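Local coordinates for protein sulfate adenylyltransferase (Allochromatium vinosum, PDB 4DNX) that catalyses the transfer of an adenylyl group from ATP to sulfate, yielding adenosine 5'-phosphosulfate and diphosphate, at residues A44-A49 / I161-S167; I183-I187 / Q285-A289; V224-L230 / T259-Y265; A251-F255 / S379-V383. All coordinates share one frame; numbering follows the deposited sequence. Where two conformers were deposited one is given.

Contact 1: residues A44-A49 / I161-S167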
loop_
_atom_site.group_PDB
_atom_site.type_symbol
_atom_site.label_atom_id
_atom_site.label_comp_id
_atom_site.label_asym_id
_atom_site.label_seq_id
_atom_site.Cartn_x
_atom_site.Cartn_y
_atom_site.Cartn_z
ATOM N N ALA A 44 -13.132 5.851 -11.604
ATOM C CA ALA A 44 -11.999 6.782 -11.477
ATOM C C ALA A 44 -10.850 6.196 -10.681
ATOM O O ALA A 44 -9.694 6.415 -10.997
ATOM C CB ALA A 44 -12.458 8.128 -10.813
ATOM N N VAL A 45 -11.185 5.442 -9.630
ATOM C CA VAL A 45 -10.139 4.793 -8.813
ATOM C C VAL A 45 -9.404 3.751 -9.673
ATOM O O VAL A 45 -8.131 3.702 -9.619
ATOM C CB VAL A 45 -10.728 4.166 -7.540
ATOM C CG1 VAL A 45 -9.661 3.314 -6.834
ATOM C CG2 VAL A 45 -11.160 5.242 -6.586
ATOM N N MET A 46 -10.158 2.970 -10.470
ATOM C CA MET A 46 -9.557 1.914 -11.329
ATOM C C MET A 46 -8.667 2.588 -12.400
ATOM O O MET A 46 -7.561 2.104 -12.699
ATOM C CB MET A 46 -10.617 0.996 -11.983
ATOM C CG MET A 46 -11.400 0.143 -10.949
ATOM S SD MET A 46 -10.320 -1.175 -10.270
ATOM C CE MET A 46 -10.461 -2.366 -11.542
ATOM N N LEU A 47 -9.142 3.690 -12.966
ATOM C CA LEU A 47 -8.293 4.445 -13.909
ATOM C C LEU A 47 -7.022 4.999 -13.226
ATOM O O LEU A 47 -5.900 4.953 -13.802
ATOM C CB LEU A 47 -9.121 5.633 -14.472
ATOM C CG LEU A 47 -10.099 5.202 -15.599
ATOM C CD1 LEU A 47 -11.132 6.336 -15.759
ATOM C CD2 LEU A 47 -9.328 4.938 -16.886
ATOM N N GLY A 48 -7.181 5.583 -12.043
ATOM C CA GLY A 48 -6.050 6.124 -11.255
ATOM C C GLY A 48 -4.999 5.063 -10.960
ATOM O O GLY A 48 -3.818 5.350 -10.998
ATOM N N ALA A 49 -5.470 3.839 -10.706
ATOM C CA ALA A 49 -4.602 2.744 -10.187
ATOM C C ALA A 49 -4.019 1.911 -11.323
ATOM O O ALA A 49 -3.264 0.957 -11.067
ATOM C CB ALA A 49 -5.432 1.859 -9.255
ATOM N N ILE A 161 -9.078 12.504 -17.095
ATOM C CA ILE A 161 -9.040 12.847 -15.673
ATOM C C ILE A 161 -7.636 12.663 -15.102
ATOM O O ILE A 161 -6.826 11.911 -15.659
ATOM C CB ILE A 161 -10.083 12.004 -14.825
ATOM C CG1 ILE A 161 -9.682 10.525 -14.801
ATOM C CG2 ILE A 161 -11.536 12.217 -15.348
ATOM C CD1 ILE A 161 -10.649 9.668 -13.888
ATOM N N GLN A 162 -7.380 13.371 -14.002
ATOM C CA GLN A 162 -6.187 13.240 -13.139
ATOM C C GLN A 162 -6.730 12.892 -11.760
ATOM O O GLN A 162 -7.481 13.680 -11.158
ATOM C CB GLN A 162 -5.404 14.555 -13.106
ATOM C CG GLN A 162 -4.851 14.932 -14.476
ATOM C CD GLN A 162 -4.414 16.408 -14.543
ATOM O OE1 GLN A 162 -5.231 17.354 -14.447
ATOM N NE2 GLN A 162 -3.137 16.603 -14.693
ATOM N N VAL A 163 -6.315 11.733 -11.255
ATOM C CA VAL A 163 -6.826 11.160 -9.990
ATOM C C VAL A 163 -5.920 11.516 -8.807
ATOM O O VAL A 163 -4.682 11.399 -8.909
ATOM C CB VAL A 163 -7.017 9.646 -10.125
ATOM C CG1 VAL A 163 -7.512 9.078 -8.776
ATOM C CG2 VAL A 163 -7.978 9.329 -11.312
ATOM N N LEU A 164 -6.509 12.028 -7.718
ATOM C CA LEU A 164 -5.758 12.575 -6.591
ATOM C C LEU A 164 -5.644 11.615 -5.408
ATOM O O LEU A 164 -4.790 11.774 -4.528
ATOM C CB LEU A 164 -6.389 13.914 -6.129
ATOM C CG LEU A 164 -6.392 14.992 -7.218
ATOM C CD1 LEU A 164 -6.938 16.281 -6.586
ATOM C CD2 LEU A 164 -4.994 15.257 -7.777
ATOM N N ASN A 165 -6.542 10.645 -5.362
ATOM C CA ASN A 165 -6.508 9.627 -4.282
ATOM C C ASN A 165 -7.308 8.421 -4.688
ATOM O O ASN A 165 -7.938 8.389 -5.781
ATOM C CB ASN A 165 -7.010 10.194 -2.941
ATOM C CG ASN A 165 -8.426 10.725 -3.023
ATOM O OD1 ASN A 165 -9.385 9.953 -3.146
ATOM N ND2 ASN A 165 -8.559 12.061 -2.971
ATOM N N PHE A 166 -7.252 7.389 -3.833
ATOM C CA PHE A 166 -7.978 6.144 -4.107
ATOM C C PHE A 166 -9.138 5.941 -3.181
ATOM O O PHE A 166 -9.532 4.781 -2.909
ATOM C CB PHE A 166 -6.993 4.975 -4.050
ATOM C CG PHE A 166 -5.871 5.112 -5.072
ATOM C CD1 PHE A 166 -6.170 5.151 -6.430
ATOM C CD2 PHE A 166 -4.534 5.136 -4.695
ATOM C CE1 PHE A 166 -5.170 5.274 -7.401
ATOM C CE2 PHE A 166 -3.513 5.231 -5.690
ATOM C CZ PHE A 166 -3.828 5.299 -7.028
ATOM N N SER A 167 -9.705 7.050 -2.725
ATOM C CA SER A 167 -10.993 7.001 -1.980
ATOM C C SER A 167 -10.832 6.189 -0.648
ATOM O O SER A 167 -9.707 6.026 -0.075
ATOM C CB SER A 167 -12.087 6.478 -2.939
ATOM O OG SER A 167 -13.422 6.561 -2.374
#

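Contact 2: residues I183-I187 / Q285-A289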
loop_
_atom_site.group_PDB
_atom_site.type_symbol
_atom_site.label_atom_id
_atom_site.label_comp_id
_atom_site.label_asym_id
_atom_site.label_seq_id
_atom_site.Cartn_x
_atom_site.Cartn_y
_atom_site.Cartn_z
ATOM N N ILE A 183 1.299 -4.018 -8.048
ATOM C CA ILE A 183 1.228 -5.511 -8.185
ATOM C C ILE A 183 2.226 -5.959 -9.266
ATOM O O ILE A 183 3.015 -6.925 -9.043
ATOM C CB ILE A 183 -0.184 -5.944 -8.495
ATOM C CG1 ILE A 183 -1.041 -5.747 -7.242
ATOM C CG2 ILE A 183 -0.225 -7.376 -8.925
ATOM C CD1 ILE A 183 -2.570 -6.021 -7.437
ATOM N N ARG A 184 2.252 -5.253 -10.425
ATOM C CA ARG A 184 3.241 -5.565 -11.490
ATOM C C ARG A 184 4.702 -5.471 -10.978
ATOM O O ARG A 184 5.523 -6.360 -11.267
ATOM C CB ARG A 184 2.968 -4.633 -12.734
ATOM C CG ARG A 184 3.733 -4.852 -14.045
ATOM C CD ARG A 184 2.995 -4.004 -15.138
ATOM N NE ARG A 184 1.892 -4.740 -15.817
ATOM C CZ ARG A 184 2.091 -5.534 -16.871
ATOM N NH1 ARG A 184 3.341 -5.751 -17.350
ATOM N NH2 ARG A 184 1.079 -6.187 -17.426
ATOM N N HIS A 185 5.028 -4.434 -10.196
ATOM C CA HIS A 185 6.392 -4.281 -9.645
ATOM C C HIS A 185 6.748 -5.456 -8.748
ATOM O O HIS A 185 7.849 -6.008 -8.881
ATOM C CB HIS A 185 6.473 -3.000 -8.809
ATOM C CG HIS A 185 6.523 -1.747 -9.625
ATOM N ND1 HIS A 185 6.001 -0.545 -9.174
ATOM C CD2 HIS A 185 6.984 -1.508 -10.869
ATOM C CE1 HIS A 185 6.175 0.379 -10.100
ATOM N NE2 HIS A 185 6.783 -0.170 -11.129
ATOM N N GLU A 186 5.819 -5.800 -7.845
ATOM C CA GLU A 186 6.031 -6.902 -6.898
ATOM C C GLU A 186 6.155 -8.275 -7.571
ATOM O O GLU A 186 7.015 -9.069 -7.171
ATOM C CB GLU A 186 4.951 -6.926 -5.829
ATOM C CG GLU A 186 5.044 -8.104 -4.865
ATOM C CD GLU A 186 4.377 -7.843 -3.520
ATOM O OE1 GLU A 186 4.593 -8.681 -2.618
ATOM O OE2 GLU A 186 3.648 -6.809 -3.362
ATOM N N ILE A 187 5.322 -8.559 -8.577
ATOM C CA ILE A 187 5.481 -9.820 -9.363
ATOM C C ILE A 187 6.887 -9.861 -9.950
ATOM O O ILE A 187 7.590 -10.901 -9.923
ATOM C CB ILE A 187 4.425 -9.927 -10.488
ATOM C CG1 ILE A 187 3.057 -10.236 -9.864
ATOM C CG2 ILE A 187 4.841 -10.999 -11.517
ATOM C CD1 ILE A 187 1.859 -10.080 -10.830
ATOM N N GLN A 285 -4.805 -8.755 -16.499
ATOM C CA GLN A 285 -3.629 -8.722 -17.401
ATOM C C GLN A 285 -2.837 -7.464 -17.096
ATOM O O GLN A 285 -1.587 -7.510 -17.023
ATOM C CB GLN A 285 -4.039 -8.782 -18.879
ATOM C CG GLN A 285 -2.802 -8.796 -19.816
ATOM C CD GLN A 285 -3.151 -8.974 -21.286
ATOM O OE1 GLN A 285 -4.049 -9.749 -21.645
ATOM N NE2 GLN A 285 -2.388 -8.301 -22.157
ATOM N N ASN A 286 -3.542 -6.337 -16.920
ATOM C CA ASN A 286 -2.818 -5.092 -16.569
ATOM C C ASN A 286 -1.951 -5.170 -15.290
ATOM O O ASN A 286 -0.866 -4.623 -15.249
ATOM C CB ASN A 286 -3.779 -3.889 -16.509
ATOM C CG ASN A 286 -4.012 -3.296 -17.874
ATOM O OD1 ASN A 286 -3.204 -3.488 -18.786
ATOM N ND2 ASN A 286 -5.089 -2.529 -18.015
ATOM N N MET A 287 -2.430 -5.892 -14.283
ATOM C CA MET A 287 -1.688 -6.062 -13.039
ATOM C C MET A 287 -0.540 -7.102 -13.169
ATOM O O MET A 287 0.337 -7.119 -12.303
ATOM C CB MET A 287 -2.647 -6.336 -11.877
ATOM C CG MET A 287 -2.908 -7.790 -11.690
ATOM S SD MET A 287 -4.214 -7.994 -10.437
ATOM C CE MET A 287 -4.133 -9.804 -10.269
ATOM N N GLY A 288 -0.473 -7.868 -14.292
ATOM C CA GLY A 288 0.664 -8.749 -14.541
ATOM C C GLY A 288 0.373 -10.248 -14.438
ATOM O O GLY A 288 1.298 -11.069 -14.561
ATOM N N ALA A 289 -0.891 -10.601 -14.200
ATOM C CA ALA A 289 -1.253 -12.026 -14.144
ATOM C C ALA A 289 -1.256 -12.614 -15.547
ATOM O O ALA A 289 -1.653 -11.930 -16.517
ATOM C CB ALA A 289 -2.614 -12.228 -13.481
#

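Contact 3: residues V224-L230 / T259-Y265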
loop_
_atom_site.group_PDB
_atom_site.type_symbol
_atom_site.label_atom_id
_atom_site.label_comp_id
_atom_site.label_asym_id
_atom_site.label_seq_id
_atom_site.Cartn_x
_atom_site.Cartn_y
_atom_site.Cartn_z
ATOM N N VAL A 224 0.405 -17.225 -7.002
ATOM C CA VAL A 224 -1.000 -16.765 -7.120
ATOM C C VAL A 224 -1.161 -15.398 -6.447
ATOM O O VAL A 224 -0.606 -15.145 -5.366
ATOM C CB VAL A 224 -1.984 -17.771 -6.495
ATOM C CG1 VAL A 224 -1.661 -18.043 -5.000
ATOM C CG2 VAL A 224 -3.444 -17.280 -6.628
ATOM N N VAL A 225 -1.866 -14.495 -7.140
ATOM C CA VAL A 225 -2.266 -13.227 -6.561
ATOM C C VAL A 225 -3.721 -13.446 -6.126
ATOM O O VAL A 225 -4.577 -13.751 -7.001
ATOM C CB VAL A 225 -2.193 -12.083 -7.598
ATOM C CG1 VAL A 225 -2.684 -10.770 -6.907
ATOM C CG2 VAL A 225 -0.736 -11.882 -8.091
ATOM N N ILE A 226 -3.984 -13.282 -4.821
ATOM C CA ILE A 226 -5.369 -13.384 -4.266
ATOM C C ILE A 226 -5.788 -11.921 -4.295
ATOM O O ILE A 226 -5.189 -11.084 -3.608
ATOM C CB ILE A 226 -5.351 -13.941 -2.851
ATOM C CG1 ILE A 226 -4.838 -15.413 -2.870
ATOM C CG2 ILE A 226 -6.786 -13.881 -2.293
ATOM C CD1 ILE A 226 -4.706 -16.118 -1.511
ATOM N N HIS A 227 -6.748 -11.609 -5.144
ATOM C CA HIS A 227 -7.086 -10.203 -5.463
ATOM C C HIS A 227 -8.458 -9.980 -4.823
ATOM O O HIS A 227 -9.482 -10.375 -5.384
ATOM C CB HIS A 227 -7.092 -10.058 -6.987
ATOM C CG HIS A 227 -6.865 -8.646 -7.469
ATOM N ND1 HIS A 227 -7.465 -8.155 -8.609
ATOM C CD2 HIS A 227 -6.146 -7.629 -6.954
ATOM C CE1 HIS A 227 -7.089 -6.898 -8.807
ATOM N NE2 HIS A 227 -6.294 -6.544 -7.807
ATOM N N MET A 228 -8.458 -9.365 -3.650
ATOM C CA MET A 228 -9.692 -9.271 -2.844
ATOM C C MET A 228 -10.512 -8.055 -3.251
ATOM O O MET A 228 -9.955 -6.963 -3.511
ATOM C CB MET A 228 -9.361 -9.195 -1.345
ATOM C CG MET A 228 -8.724 -10.555 -0.713
ATOM S SD MET A 228 -8.312 -10.337 1.020
ATOM C CE MET A 228 -7.140 -8.955 0.990
ATOM N N LEU A 229 -11.824 -8.243 -3.353
ATOM C CA LEU A 229 -12.672 -7.125 -3.735
ATOM C C LEU A 229 -12.946 -6.368 -2.434
ATOM O O LEU A 229 -13.602 -6.890 -1.526
ATOM C CB LEU A 229 -13.960 -7.628 -4.416
ATOM C CG LEU A 229 -15.017 -6.532 -4.666
ATOM C CD1 LEU A 229 -14.415 -5.251 -5.316
ATOM C CD2 LEU A 229 -16.073 -7.163 -5.542
ATOM N N LEU A 230 -12.421 -5.141 -2.330
ATOM C CA LEU A 230 -12.608 -4.291 -1.169
ATOM C C LEU A 230 -13.863 -3.432 -1.351
ATOM O O LEU A 230 -14.135 -2.954 -2.450
ATOM C CB LEU A 230 -11.404 -3.338 -1.027
ATOM C CG LEU A 230 -10.099 -4.136 -0.975
ATOM C CD1 LEU A 230 -8.924 -3.147 -1.059
ATOM C CD2 LEU A 230 -9.983 -4.985 0.268
ATOM N N THR A 259 4.993 -17.985 -2.818
ATOM C CA THR A 259 3.994 -18.417 -3.806
ATOM C C THR A 259 2.692 -17.649 -3.728
ATOM O O THR A 259 1.867 -17.820 -4.603
ATOM C CB THR A 259 3.695 -19.945 -3.704
ATOM O OG1 THR A 259 3.178 -20.227 -2.398
ATOM C CG2 THR A 259 4.937 -20.728 -3.940
ATOM N N VAL A 260 2.505 -16.801 -2.711
ATOM C CA VAL A 260 1.207 -16.094 -2.571
ATOM C C VAL A 260 1.418 -14.590 -2.391
ATOM O O VAL A 260 2.333 -14.204 -1.656
ATOM C CB VAL A 260 0.403 -16.619 -1.362
ATOM C CG1 VAL A 260 -0.953 -15.855 -1.225
ATOM C CG2 VAL A 260 0.182 -18.123 -1.477
ATOM N N MET A 261 0.603 -13.769 -3.089
ATOM C CA MET A 261 0.504 -12.348 -2.844
ATOM C C MET A 261 -0.935 -12.021 -2.479
ATOM O O MET A 261 -1.814 -12.275 -3.274
ATOM C CB MET A 261 0.842 -11.583 -4.122
ATOM C CG MET A 261 2.273 -11.305 -4.319
ATOM S SD MET A 261 2.514 -10.554 -5.959
ATOM C CE MET A 261 1.471 -9.104 -5.808
ATOM N N VAL A 262 -1.151 -11.470 -1.283
ATOM C CA VAL A 262 -2.505 -11.079 -0.814
ATOM C C VAL A 262 -2.708 -9.575 -1.046
ATOM O O VAL A 262 -1.923 -8.725 -0.547
ATOM C CB VAL A 262 -2.725 -11.451 0.660
ATOM C CG1 VAL A 262 -4.131 -11.044 1.139
ATOM C CG2 VAL A 262 -2.569 -12.991 0.854
ATOM N N THR A 263 -3.735 -9.255 -1.826
ATOM C CA THR A 263 -3.869 -7.872 -2.340
ATOM C C THR A 263 -5.336 -7.588 -2.476
ATOM O O THR A 263 -6.183 -8.483 -2.321
ATOM C CB THR A 263 -3.290 -7.717 -3.768
ATOM O OG1 THR A 263 -4.097 -8.443 -4.701
ATOM C CG2 THR A 263 -1.807 -8.175 -3.844
ATOM N N GLY A 264 -5.638 -6.354 -2.836
ATOM C CA GLY A 264 -7.041 -5.959 -3.025
ATOM C C GLY A 264 -7.218 -4.769 -3.941
ATOM O O GLY A 264 -6.263 -3.998 -4.207
ATOM N N TYR A 265 -8.454 -4.593 -4.416
ATOM C CA TYR A 265 -8.734 -3.472 -5.288
ATOM C C TYR A 265 -10.140 -2.973 -4.984
ATOM O O TYR A 265 -10.908 -3.637 -4.304
ATOM C CB TYR A 265 -8.622 -3.904 -6.763
ATOM C CG TYR A 265 -9.724 -4.839 -7.216
ATOM C CD1 TYR A 265 -9.766 -6.157 -6.789
ATOM C CD2 TYR A 265 -10.795 -4.345 -7.990
ATOM C CE1 TYR A 265 -10.773 -6.984 -7.182
ATOM C CE2 TYR A 265 -11.840 -5.183 -8.382
ATOM C CZ TYR A 265 -11.816 -6.488 -7.949
ATOM O OH TYR A 265 -12.817 -7.331 -8.362
#

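Contact 4: residues A251-F255 / S379-V383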
loop_
_atom_site.group_PDB
_atom_site.type_symbol
_atom_site.label_atom_id
_atom_site.label_comp_id
_atom_site.label_asym_id
_atom_site.label_seq_id
_atom_site.Cartn_x
_atom_site.Cartn_y
_atom_site.Cartn_z
ATOM N N ALA A 251 -2.233 -18.683 3.717
ATOM C CA ALA A 251 -1.061 -18.463 2.848
ATOM C C ALA A 251 0.246 -18.893 3.516
ATOM O O ALA A 251 1.097 -19.594 2.921
ATOM C CB ALA A 251 -1.024 -16.969 2.430
ATOM N N GLU A 252 0.412 -18.483 4.765
ATOM C CA GLU A 252 1.653 -18.733 5.518
ATOM C C GLU A 252 1.876 -20.182 5.860
ATOM O O GLU A 252 3.018 -20.664 5.797
ATOM C CB GLU A 252 1.665 -17.890 6.788
ATOM C CG GLU A 252 2.392 -16.568 6.566
ATOM C CD GLU A 252 1.462 -15.415 6.227
ATOM O OE1 GLU A 252 1.124 -14.677 7.182
ATOM O OE2 GLU A 252 1.083 -15.230 5.032
ATOM N N LEU A 253 0.804 -20.885 6.230
ATOM C CA LEU A 253 0.947 -22.227 6.783
ATOM C C LEU A 253 0.794 -23.355 5.739
ATOM O O LEU A 253 1.335 -24.456 5.928
ATOM C CB LEU A 253 -0.042 -22.455 7.942
ATOM C CG LEU A 253 0.075 -21.537 9.175
ATOM C CD1 LEU A 253 -0.973 -21.899 10.217
ATOM C CD2 LEU A 253 1.496 -21.582 9.815
ATOM N N TYR A 254 0.079 -23.095 4.645
ATOM C CA TYR A 254 -0.308 -24.170 3.725
ATOM C C TYR A 254 0.213 -23.988 2.284
ATOM O O TYR A 254 0.023 -24.863 1.423
ATOM C CB TYR A 254 -1.824 -24.401 3.784
ATOM C CG TYR A 254 -2.285 -24.927 5.146
ATOM C CD1 TYR A 254 -2.180 -26.293 5.453
ATOM C CD2 TYR A 254 -2.732 -24.069 6.133
ATOM C CE1 TYR A 254 -2.590 -26.789 6.691
ATOM C CE2 TYR A 254 -3.128 -24.530 7.378
ATOM C CZ TYR A 254 -3.053 -25.892 7.653
ATOM O OH TYR A 254 -3.448 -26.382 8.877
ATOM N N PHE A 255 0.849 -22.852 2.004
ATOM C CA PHE A 255 1.491 -22.694 0.700
ATOM C C PHE A 255 3.013 -22.687 0.845
ATOM O O PHE A 255 3.510 -22.315 1.900
ATOM C CB PHE A 255 1.052 -21.378 0.064
ATOM C CG PHE A 255 -0.322 -21.436 -0.580
ATOM C CD1 PHE A 255 -1.500 -21.412 0.215
ATOM C CD2 PHE A 255 -0.450 -21.463 -1.979
ATOM C CE1 PHE A 255 -2.778 -21.442 -0.406
ATOM C CE2 PHE A 255 -1.733 -21.474 -2.612
ATOM C CZ PHE A 255 -2.896 -21.465 -1.812
ATOM N N SER A 379 -11.914 -27.458 6.011
ATOM C CA SER A 379 -11.395 -26.229 6.653
ATOM C C SER A 379 -10.095 -26.510 7.411
ATOM O O SER A 379 -9.959 -27.541 8.099
ATOM C CB SER A 379 -12.462 -25.632 7.593
ATOM O OG SER A 379 -12.081 -24.328 8.017
ATOM N N ARG A 380 -9.121 -25.605 7.285
ATOM C CA ARG A 380 -7.876 -25.754 8.071
ATOM C C ARG A 380 -8.147 -25.363 9.515
ATOM O O ARG A 380 -8.827 -24.334 9.745
ATOM C CB ARG A 380 -6.800 -24.839 7.489
ATOM C CG ARG A 380 -6.533 -25.076 5.993
ATOM C CD ARG A 380 -6.112 -26.549 5.740
ATOM N NE ARG A 380 -5.553 -26.709 4.390
ATOM C CZ ARG A 380 -4.908 -27.810 3.994
ATOM N NH1 ARG A 380 -4.770 -28.835 4.833
ATOM N NH2 ARG A 380 -4.416 -27.908 2.759
ATOM N N PRO A 381 -7.617 -26.112 10.482
ATOM C CA PRO A 381 -7.915 -25.777 11.896
ATOM C C PRO A 381 -7.593 -24.319 12.273
ATOM O O PRO A 381 -8.342 -23.713 13.048
ATOM C CB PRO A 381 -7.034 -26.750 12.700
ATOM C CG PRO A 381 -6.767 -27.876 11.751
ATOM C CD PRO A 381 -6.732 -27.307 10.396
ATOM N N GLU A 382 -6.492 -23.762 11.755
ATOM C CA GLU A 382 -6.085 -22.413 12.192
ATOM C C GLU A 382 -6.984 -21.340 11.585
ATOM O O GLU A 382 -7.214 -20.290 12.209
ATOM C CB GLU A 382 -4.639 -22.116 11.765
ATOM C CG GLU A 382 -3.670 -23.114 12.365
ATOM C CD GLU A 382 -3.432 -24.366 11.507
ATOM O OE1 GLU A 382 -2.467 -25.074 11.863
ATOM O OE2 GLU A 382 -4.199 -24.666 10.544
ATOM N N VAL A 383 -7.484 -21.627 10.391
ATOM C CA VAL A 383 -8.453 -20.724 9.721
ATOM C C VAL A 383 -9.813 -20.835 10.480
ATOM O O VAL A 383 -10.460 -19.816 10.831
ATOM C CB VAL A 383 -8.582 -21.065 8.218
ATOM C CG1 VAL A 383 -9.667 -20.200 7.546
ATOM C CG2 VAL A 383 -7.185 -20.868 7.452
#

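Contact 1: residues A44-A49 / I161-S167
Helix 38-48 packs at its C-terminal end against the last residues of strand 155-163 and the turn that follows, with V45, G48 and A49 meeting F166 and the helix backbone meeting V163. The contact is buried and apolar, and no hydrogen bond crosses it. Helix and strand run nearly at right angles: the axes of 44-48 and 161-163 cross at -81°. At the strand end, I161 reaches with CD1 to the helix, touching A44 CB at 3.9 Å and L47 CD1 at the same distance. V163 comes closer: its CG2 sits 3.4 Å from A44 O and 3.7 Å from G48 CA. A side chain at G48 would collide with V163 and press on F166, so the bare backbone there lets the two elements close up. This is helix-on-sheet packing in the PUA-like domain, where strand 155-163 is the long strand paired with several others of a mixed sheet. Beyond it the chain turns, and N165 OD1 accepts from S167 N at 3.0 Å, in the carbonyl plane, forming an Asx turn. F166 brings its ring to the helix end, with CG anti to its own carbonyl carbon (chi1 -60°). There F166 CE1, at the ring edge, lies 3.6 Å from G48 C; V45 CG1 comes obliquely to F166 CD1 at 4.0 Å. Replacing F166 by an alanine would probably open a gap beside G48 and A49 and leave V45 CG1 without its aromatic neighbour. The same ring also meets F14 and F177, and packs on P174 of the second subunit. The hydroxyl of S167 is bonded to D103.

Contact 2: residues I183-I187 / Q285-A289
R184 of helix 180-190 reaches across to the end of helix 274-287 and grips two of its last carbonyl oxygens, while I183 and I187 pack against the turn at M287 and G288. R184 NE donates a straight bond to N286 O, 2.8 Å long and 165° at the hydrogen, with the oxygen almost exactly in the guanidinium plane. R184 NH2 adds two weak bonds, to Q285 O at 3.0 Å and to the same N286 O. The arm has CG anti to the backbone nitrogen (chi1 -173°) and bends at chi3, which lays the guanidinium edge along these carbonyls and one face over G288 CA. Its NH1 is taken by I2 O of the N-terminal segment. A leucine in place of R184 would probably leave N286 O and I2 O without this donor and loosen the hold on the helix end.

The tightly packed side lies toward the sheet. I183 CG2 touches M287 O at 3.4 Å and M287 CG at 3.9 Å, while I187 CD1 comes within 3.6 Å of M287 O. M287 continues inward over V225 and H227. The less enclosed side belongs to R184, partly exposed and accompanied by M1, whereas the amide of N286 turns from the contact to V5, Y51 and S53. G288, with phi 110°, has no room for a CB, which would run into the carbonyl oxygen of M287 and crowd I187 CD1. Its positive phi and two bonds back into the last turn form a Schellman motif, here ending helix 274-287 just before parallel strand 291-294.

Contact 3: residues V224-L230 / T259-Y265
Strands 223-230 and 260-266 run parallel in unbroken register from V224-V260 to L229-Y265, joined by seven backbone hydrogen bonds. With helix 240-254 between them in sequence they form a beta-alpha-beta unit of the Rossmann-like domain, at the edge of its five-stranded parallel sheet within the chain.

On the face toward helix 240-254, I226 CD1 meets V260 CG1 at 3.8 Å and the bent end of M228 places CE 3.7 Å from V262 CG1. G264 supplies no side chain here; a CB would clash with L230 CD1. V262 N, on the outer side, donates to E189 of the second subunit.

The other face carries V225, H227, T263 and Y265. The rings of H227 and Y265 form an offset stack, centroids 4.5 Å apart and planes 24° from parallel, with Y265 CD1 over the centre of the imidazole. R284 and Y51 meet the two imidazole nitrogens, probably fixing its rotation. At the ring's edge, T263 OG1 lies in plane, 3.2 Å from H227 CD2. The hydroxyl sits between its own backbone N and carbonyl carbon (chi1 68°), and from there T263 OG1 donates to I226 O at 3.1 Å, above the carbonyl plane, while T263 N binds that oxygen nearly end-on.

Contact 4: residues A251-F255 / S379-V383
Y254, at the end of helix 240-254, is held by R380 and E382 at the start of helix 381-393, on the surface of the chain. Stacking holds one face of the ring. The guanidinium of R380 lies flat on the tyrosine ring, centres 4.1 Å apart and planes only 16° from parallel, with Y254 CD1 beneath the middle of the guanidinium. The R380 chain bends at chi2 (-58°), which brings its aliphatic part over the ring as well: R380 CD stands over the ring centre as a CH-pi contact, 3.7 Å from the Y254 centroid.

Hydrogen bonding comes from the ring's edge. Y254 OH donates to the syn lone pair of E382 OE2 at 2.5 Å, and the carboxylate is turned 66° from the ring plane. Van der Waals packing is slighter: L253 CD1 rests against E382 CG at 3.7 Å, and P381 CD touches the Y254 hydroxyl oxygen.

Polar partners extend past the two segments. R380 NH2 forms a salt bridge with E209 of helix 206-219, while K213 of that helix donates a hydrogen bond to Y254 O. Helix 206-219 thus shares in the junction of helices 240-254 and 381-393. With a cation over its face and a carboxylate accepting from its hydroxyl, the Y254 ring is probably polarised by both charges and hindered from turning.

From the N terminus, contact 1 closes first, bringing helix 38-48 to the end of strand 155-163 inside the PUA-like domain before any later contact opens. Contact 2 then spans the long excursion from helix 180-190 to helix 274-287, and contact 3 is nested within it, pairing the strands that precede and follow helix 240-254 in the chain. Contact 4 starts on that helix and ends at helix 381-393, so it crosses both contacts 2 and 3. M287 and I183 of contact 2 pack on H227, and V260 of contact 3 meets A251 and F255, making one continuous helix-sheet-helix body. M46 touches Y265, joining this to the PUA-like domain.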